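Local coordinates for CheC domain protein (Shewanella loihica PV-4, PDB 3IIC), which belongs to the CheX family of CheC-like chemotaxis proteins and is probably a phosphatase acting on the phosphorylated response regulator CheY, at residues G41-L46 / E80-E85; N37-D42 / T146-I151. All blocks are in the same frame, centred on the assembly; numbering follows the deposited sequence.

Contact 1: residues G41-L46 / E80-E85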
ATOM      1  N   GLY A  41      -9.823   7.173   6.698  1.00 37.49           N
ATOM      2  CA  GLY A  41      -9.443   8.284   5.832  1.00 36.57           C
ATOM      3  C   GLY A  41      -9.935   8.081   4.407  1.00 35.93           C
ATOM      4  O   GLY A  41     -10.458   7.030   4.068  1.00 35.76           O
ATOM      5  N   ASP A  42      -9.732   9.102   3.576  1.00 35.73           N
ATOM      6  CA  ASP A  42     -10.238   9.138   2.202  1.00 35.35           C
ATOM      7  C   ASP A  42      -9.184   8.979   1.115  1.00 35.36           C
ATOM      8  O   ASP A  42      -9.512   8.559  -0.009  1.00 34.88           O
ATOM      9  CB  ASP A  42     -11.057  10.408   2.034  1.00 35.29           C
ATOM     10  CG  ASP A  42     -12.132  10.522   3.084  1.00 35.27           C
ATOM     11  OD1 ASP A  42     -12.870   9.549   3.268  1.00 35.91           O
ATOM     12  OD2 ASP A  42     -12.227  11.570   3.756  1.00 37.04           O
ATOM     13  N   VAL A  43      -7.937   9.309   1.441  1.00 34.33           N
ATOM     14  CA  VAL A  43      -6.807   9.129   0.527  1.00 34.24           C
ATOM     15  C   VAL A  43      -5.573   8.814   1.388  1.00 34.42           C
ATOM     16  O   VAL A  43      -5.373   9.466   2.409  1.00 34.33           O
ATOM     17  CB  VAL A  43      -6.562  10.340  -0.449  1.00 33.64           C
ATOM     18  CG1 VAL A  43      -6.280  11.632   0.287  1.00 33.32           C
ATOM     19  CG2 VAL A  43      -5.441  10.013  -1.458  1.00 32.32           C
ATOM     20  N   SER A  44      -4.814   7.784   1.003  1.00 35.43           N
ATOM     21  CA  SER A  44      -3.601   7.382   1.736  1.00 36.00           C
ATOM     22  C   SER A  44      -2.414   7.103   0.808  1.00 36.51           C
ATOM     23  O   SER A  44      -2.582   6.557  -0.285  1.00 35.85           O
ATOM     24  CB  SER A  44      -3.857   6.115   2.563  1.00 36.15           C
ATOM     25  OG  SER A  44      -4.925   6.267   3.467  1.00 37.25           O
ATOM     26  N   GLY A  45      -1.216   7.498   1.249  1.00 36.69           N
ATOM     27  CA  GLY A  45       0.016   7.144   0.563  1.00 37.15           C
ATOM     28  C   GLY A  45       0.612   5.975   1.346  1.00 37.61           C
ATOM     29  O   GLY A  45       0.691   6.035   2.579  1.00 36.81           O
ATOM     30  N   LEU A  46       1.066   4.942   0.634  1.00 38.46           N
ATOM     31  CA  LEU A  46       1.651   3.710   1.234  1.00 38.21           C
ATOM     32  C   LEU A  46       2.987   3.340   0.582  1.00 38.36           C
ATOM     33  O   LEU A  46       3.108   3.367  -0.638  1.00 37.90           O
ATOM     34  CB  LEU A  46       0.648   2.554   1.140  1.00 38.68           C
ATOM     35  CG  LEU A  46      -0.706   2.890   1.822  1.00 38.81           C
ATOM     36  CD1 LEU A  46      -1.734   3.471   0.861  1.00 41.98           C
ATOM     37  CD2 LEU A  46      -1.318   1.674   2.434  1.00 43.37           C
ATOM     38  N   GLU A  80     -12.697  20.306  -4.800  1.00 48.58           N
ATOM     39  CA  GLU A  80     -14.066  19.691  -4.633  1.00 48.44           C
ATOM     40  C   GLU A  80     -14.114  18.197  -4.298  1.00 47.49           C
ATOM     41  O   GLU A  80     -14.943  17.808  -3.470  1.00 47.34           O
ATOM     42  CB  GLU A  80     -15.073  19.989  -5.775  1.00 48.91           C
ATOM     43  CG  GLU A  80     -15.844  21.296  -5.629  1.00 50.16           C
ATOM     44  CD  GLU A  80     -16.867  21.466  -6.734  1.00 52.44           C
ATOM     45  OE1 GLU A  80     -16.473  21.389  -7.921  1.00 53.76           O
ATOM     46  OE2 GLU A  80     -18.062  21.696  -6.426  1.00 54.36           O
ATOM     47  N   SER A  81     -13.306  17.375  -4.987  1.00 46.64           N
ATOM     48  CA  SER A  81     -13.145  15.934  -4.678  1.00 45.87           C
ATOM     49  C   SER A  81     -11.676  15.516  -4.807  1.00 45.09           C
ATOM     50  O   SER A  81     -10.836  16.289  -5.277  1.00 45.60           O
ATOM     51  CB  SER A  81     -13.994  15.060  -5.610  1.00 45.95           C
ATOM     52  OG  SER A  81     -13.365  14.879  -6.869  1.00 45.49           O
ATOM     53  N   ILE A  82     -11.391  14.274  -4.436  1.00 43.92           N
ATOM     54  CA  ILE A  82     -10.036  13.729  -4.503  1.00 43.23           C
ATOM     55  C   ILE A  82      -9.840  13.164  -5.907  1.00 42.79           C
ATOM     56  O   ILE A  82     -10.417  12.143  -6.238  1.00 42.95           O
ATOM     57  CB  ILE A  82      -9.786  12.691  -3.396  1.00 42.56           C
ATOM     58  CG1 ILE A  82      -9.826  13.381  -2.035  1.00 40.93           C
ATOM     59  CG2 ILE A  82      -8.440  11.994  -3.591  1.00 42.91           C
ATOM     60  CD1 ILE A  82      -9.848  12.406  -0.874  1.00 41.47           C
ATOM     61  N   ASP A  83      -9.013  13.847  -6.703  1.00 42.30           N
ATOM     62  CA  ASP A  83      -8.734  13.487  -8.098  1.00 42.09           C
ATOM     63  C   ASP A  83      -7.272  13.099  -8.272  1.00 42.06           C
ATOM     64  O   ASP A  83      -6.559  12.879  -7.283  1.00 42.50           O
ATOM     65  CB  ASP A  83      -9.202  14.622  -9.061  1.00 41.39           C
ATOM     66  CG  ASP A  83      -8.555  15.964  -8.786  1.00 41.50           C
ATOM     67  OD1 ASP A  83      -7.556  16.083  -8.016  1.00 38.12           O
ATOM     68  OD2 ASP A  83      -9.096  16.936  -9.345  1.00 40.33           O
ATOM     69  N   GLU A  84      -6.848  12.971  -9.525  1.00 42.10           N
ATOM     70  CA  GLU A  84      -5.492  12.619  -9.856  1.00 41.91           C
ATOM     71  C   GLU A  84      -4.492  13.650  -9.343  1.00 41.32           C
ATOM     72  O   GLU A  84      -3.421  13.235  -8.896  1.00 41.70           O
ATOM     73  CB  GLU A  84      -5.316  12.393 -11.352  1.00 42.35           C
ATOM     74  CG  GLU A  84      -4.091  11.556 -11.678  1.00 45.42           C
ATOM     75  CD  GLU A  84      -3.751  11.541 -13.160  1.00 48.52           C
ATOM     76  OE1 GLU A  84      -3.742  10.427 -13.739  1.00 51.44           O
ATOM     77  OE2 GLU A  84      -3.489  12.630 -13.739  1.00 49.22           O
ATOM     78  N   GLU A  85      -4.801  14.959  -9.409  1.00 40.28           N
ATOM     79  CA  GLU A  85      -3.894  16.008  -8.868  0.50 39.74           C
ATOM     80  C   GLU A  85      -3.623  15.707  -7.401  1.00 39.38           C
ATOM     81  O   GLU A  85      -2.480  15.718  -6.963  1.00 39.39           O
ATOM     82  CB  GLU A  85      -4.451  17.454  -8.956  0.50 39.43           C
ATOM     83  CG  GLU A  85      -4.297  18.187 -10.275  0.50 39.20           C
ATOM     84  CD  GLU A  85      -4.233  19.722 -10.080  0.50 38.75           C
ATOM     85  OE1 GLU A  85      -5.015  20.303  -9.290  0.50 36.85           O
ATOM     86  OE2 GLU A  85      -3.375  20.355 -10.722  0.50 38.80           O
TER
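I82 lays its side chain against the start of strand 43-51, overlapping V43 and the base of the D42 side chain. Its delta methyl does most of the touching: CD1 of I82 lies 3.7 Å from CB of D42 and 3.8 Å from CG1 of V43. The second branch of the isoleucine works alongside, with I82 CG2 4.0 Å from V43 CB. The two branched side chains lie askew, and both isoleucine methyls reach the valine. In I82, CD1 is anti to CA about the CB–CG1 bond (chi2 169°), which carries the delta methyl out to D42 and V43. V43 turns CG1 between its own backbone N and carbonyl carbon (chi1 60°), placing that methyl against I82 CD1.

That two successive residues meet one methyl is consistent with the backbone, where D42 and V43 both face F62 in a classic beta bulge. No hydrogen bond spans the contact, and the buried surface is modest, 125 Å². D42 offers only its CB; its carboxylate leads away, OD2 accepting from the backbone N of E64 and OD1 from the backbone N of N124. With E64 starting helix 64-75, the negative charge may be favoured by the helix end. One residue past I82, D83 is the N-cap of helix 84-107, its OD1 accepting from V86 N, so the isoleucine sits just ahead of a capped helix start.

Within the fold, V43 also packs on F62 of strand 54-62, on V119 and S121 of strand 113-122, and on I67 of helix 64-75, while I82 touches E64. The contact thus fastens the linker between helices 64-75 and 84-107 to the start of strand 43-51, which lies between strands 54-62 and 113-122.

Contact 2: residues N37-D42 / T146-I151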
ATOM      1  N   ASN A  37      -5.940  -0.705  11.641  1.00 41.33           N
ATOM      2  CA  ASN A  37      -7.197  -0.984  10.933  1.00 41.53           C
ATOM      3  C   ASN A  37      -8.386  -0.327  11.659  1.00 41.24           C
ATOM      4  O   ASN A  37      -9.520  -0.795  11.582  1.00 41.41           O
ATOM      5  CB  ASN A  37      -7.407  -2.501  10.703  1.00 41.09           C
ATOM      6  CG  ASN A  37      -8.261  -2.792   9.485  1.00 41.73           C
ATOM      7  OD1 ASN A  37      -8.117  -2.156   8.437  1.00 39.60           O
ATOM      8  ND2 ASN A  37      -9.133  -3.776   9.604  1.00 42.62           N
ATOM      9  N   LEU A  38      -8.095   0.772  12.358  1.00 41.20           N
ATOM     10  CA  LEU A  38      -9.074   1.530  13.139  1.00 41.29           C
ATOM     11  C   LEU A  38      -9.296   2.927  12.549  1.00 40.59           C
ATOM     12  O   LEU A  38     -10.420   3.339  12.369  1.00 40.86           O
ATOM     13  CB  LEU A  38      -8.609   1.621  14.602  1.00 41.34           C
ATOM     14  CG  LEU A  38      -8.376   0.330  15.397  1.00 39.68           C
ATOM     15  CD1 LEU A  38      -7.911   0.697  16.789  1.00 40.05           C
ATOM     16  CD2 LEU A  38      -9.619  -0.510  15.478  1.00 38.28           C
ATOM     17  N   ALA A  39      -8.227   3.636  12.227  1.00 40.33           N
ATOM     18  CA  ALA A  39      -8.329   4.994  11.710  1.00 40.37           C
ATOM     19  C   ALA A  39      -8.913   4.984  10.289  1.00 40.07           C
ATOM     20  O   ALA A  39      -8.558   4.150   9.479  1.00 40.58           O
ATOM     21  CB  ALA A  39      -6.952   5.696  11.747  1.00 40.33           C
ATOM     22  N   LYS A  40      -9.846   5.885  10.027  1.00 39.33           N
ATOM     23  CA  LYS A  40     -10.469   6.037   8.731  1.00 39.30           C
ATOM     24  C   LYS A  40      -9.963   7.280   8.019  1.00 38.26           C
ATOM     25  O   LYS A  40      -9.674   8.285   8.650  1.00 38.95           O
ATOM     26  CB  LYS A  40     -11.999   6.054   8.856  1.00 39.61           C
ATOM     27  CG  LYS A  40     -12.537   4.676   9.235  1.00 40.67           C
ATOM     28  CD  LYS A  40     -14.021   4.631   9.452  1.00 42.21           C
ATOM     29  CE  LYS A  40     -14.452   3.176   9.676  1.00 43.02           C
ATOM     30  NZ  LYS A  40     -15.815   3.096  10.214  1.00 43.92           N
ATOM     31  N   GLY A  41      -9.823   7.173   6.698  1.00 37.49           N
ATOM     32  CA  GLY A  41      -9.443   8.284   5.832  1.00 36.57           C
ATOM     33  C   GLY A  41      -9.935   8.081   4.407  1.00 35.93           C
ATOM     34  O   GLY A  41     -10.458   7.030   4.068  1.00 35.76           O
ATOM     35  N   ASP A  42      -9.732   9.102   3.576  1.00 35.73           N
ATOM     36  CA  ASP A  42     -10.238   9.138   2.202  1.00 35.35           C
ATOM     37  C   ASP A  42      -9.184   8.979   1.115  1.00 35.36           C
ATOM     38  O   ASP A  42      -9.512   8.559  -0.009  1.00 34.88           O
ATOM     39  CB  ASP A  42     -11.057  10.408   2.034  1.00 35.29           C
ATOM     40  CG  ASP A  42     -12.132  10.522   3.084  1.00 35.27           C
ATOM     41  OD1 ASP A  42     -12.870   9.549   3.268  1.00 35.91           O
ATOM     42  OD2 ASP A  42     -12.227  11.570   3.756  1.00 37.04           O
ATOM     43  N   THR A 146      -8.064  15.505  10.156  1.00 38.75           N
ATOM     44  CA  THR A 146      -7.010  14.673  10.753  1.00 38.48           C
ATOM     45  C   THR A 146      -6.202  13.876   9.736  1.00 38.42           C
ATOM     46  O   THR A 146      -6.753  13.384   8.743  1.00 38.60           O
ATOM     47  CB  THR A 146      -7.688  13.684  11.761  1.00 38.64           C
ATOM     48  OG1 THR A 146      -8.444  14.424  12.723  1.00 38.71           O
ATOM     49  CG2 THR A 146      -6.671  12.789  12.492  1.00 37.97           C
ATOM     50  N   ALA A 147      -4.887  13.796   9.958  1.00 38.31           N
ATOM     51  CA  ALA A 147      -4.007  12.924   9.174  1.00 38.19           C
ATOM     52  C   ALA A 147      -3.538  11.852  10.146  1.00 38.26           C
ATOM     53  O   ALA A 147      -3.468  12.090  11.350  1.00 38.43           O
ATOM     54  CB  ALA A 147      -2.821  13.665   8.554  1.00 37.79           C
ATOM     55  N   TYR A 148      -3.271  10.658   9.623  1.00 38.94           N
ATOM     56  CA  TYR A 148      -2.724   9.531  10.412  1.00 38.77           C
ATOM     57  C   TYR A 148      -1.476   9.017   9.740  1.00 39.02           C
ATOM     58  O   TYR A 148      -1.499   8.828   8.518  1.00 40.16           O
ATOM     59  CB  TYR A 148      -3.698   8.367  10.481  1.00 38.36           C
ATOM     60  CG  TYR A 148      -4.957   8.692  11.198  1.00 39.30           C
ATOM     61  CD1 TYR A 148      -5.032   8.605  12.600  1.00 39.14           C
ATOM     62  CD2 TYR A 148      -6.100   9.082  10.484  1.00 40.37           C
ATOM     63  CE1 TYR A 148      -6.224   8.901  13.270  1.00 39.99           C
ATOM     64  CE2 TYR A 148      -7.287   9.357  11.137  1.00 41.40           C
ATOM     65  CZ  TYR A 148      -7.340   9.274  12.525  1.00 40.12           C
ATOM     66  OH  TYR A 148      -8.503   9.580  13.132  1.00 44.71           O
ATOM     67  N   ILE A 149      -0.403   8.792  10.507  1.00 38.67           N
ATOM     68  CA  ILE A 149       0.802   8.158   9.979  1.00 38.21           C
ATOM     69  C   ILE A 149       0.994   6.864  10.736  1.00 38.45           C
ATOM     70  O   ILE A 149       0.972   6.869  11.967  1.00 38.59           O
ATOM     71  CB  ILE A 149       2.058   9.062  10.039  1.00 38.42           C
ATOM     72  CG1 ILE A 149       3.225   8.440   9.272  1.00 38.68           C
ATOM     73  CG2 ILE A 149       2.504   9.368  11.517  1.00 39.05           C
ATOM     74  CD1 ILE A 149       4.332   9.464   9.033  1.00 39.48           C
ATOM     75  N   GLU A 150       1.152   5.749  10.005  1.00 38.74           N
ATOM     76  CA  GLU A 150       1.480   4.456  10.592  1.00 38.20           C
ATOM     77  C   GLU A 150       2.864   4.000  10.114  1.00 38.56           C
ATOM     78  O   GLU A 150       3.138   3.997   8.911  1.00 38.10           O
ATOM     79  CB  GLU A 150       0.411   3.397  10.322  1.00 37.73           C
ATOM     80  CG  GLU A 150       0.770   1.977  10.820  1.00 37.91           C
ATOM     81  CD  GLU A 150      -0.394   0.986  10.842  1.00 37.85           C
ATOM     82  OE1 GLU A 150      -1.512   1.280  10.336  1.00 37.56           O
ATOM     83  OE2 GLU A 150      -0.162  -0.127  11.352  1.00 34.25           O
ATOM     84  N   ILE A 151       3.733   3.654  11.066  1.00 39.16           N
ATOM     85  CA  ILE A 151       5.069   3.097  10.784  1.00 39.95           C
ATOM     86  C   ILE A 151       5.125   1.695  11.395  1.00 40.23           C
ATOM     87  O   ILE A 151       4.785   1.497  12.558  1.00 39.30           O
ATOM     88  CB  ILE A 151       6.268   3.951  11.369  1.00 40.66           C
ATOM     89  CG1 ILE A 151       6.183   5.434  10.916  1.00 41.66           C
ATOM     90  CG2 ILE A 151       7.643   3.298  10.978  1.00 38.39           C
ATOM     91  CD1 ILE A 151       5.566   6.389  11.932  1.00 41.83           C
TER
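The loop 37-42 crosses strand 147-154 aslant, with a component against its direction, and comes nearest at A39 and Y148, whose CA atoms are 7.3 Å apart. No hydrogen bond joins the two segments; the approach rests on a single aromatic ring. The methyl of A39 sits squarely over the ring of Y148 in a CH-pi contact, CB lying 3.4 Å from the ring centroid and only 3° off the normal. All six ring carbons are therefore nearly equally distant from the methyl. On the opposite face, the CG2 methyl of T146 lies 3.6 Å above the ring plane, displaced toward the rim, so the tyrosine is held between two methyls. The tyrosine ring stands nearly perpendicular to its own CA–CB–CG plane (chi2 -84°), which presents one face to the loop. The next residue adds a backbone touch, K40 O reaching to 3.6 Å from Y148 CE2 at an oblique angle to the ring. The K40 side chain leads elsewhere, packing on N124 and T126.

N37 ties the loop further, its OD1 to T126 OG1 of strand 125-129 and its ND2 to E84 OE1 of the second subunit. Y148 also touches P139 of strand 134-141. The loop before strand 43-51 thus lies on the Y148 face of the sheet, beside strands 134-141 and 125-129, while I149 and I151 pack on helix 4-22 at the other face.

From the N terminus the chain passes helix 4-22 and strand 27-28 before reaching the 37-46 region, where both contacts begin and share G41 and D42. Contact 1 closes the shorter loop: the chain runs out through strands 43-51 and 54-62 and helix 64-75, and returns at 80-85 just as helix 84-107 starts. Contact 2 closes a far longer one, the chain returning only at 146-151, so contact 1 lies wholly within it. Their centres are about 13 Å apart. Together they tie one continuous segment to the inter-helix linker at its C-terminal end and, at its loop end, to strand 147-154 of the same antiparallel sheet.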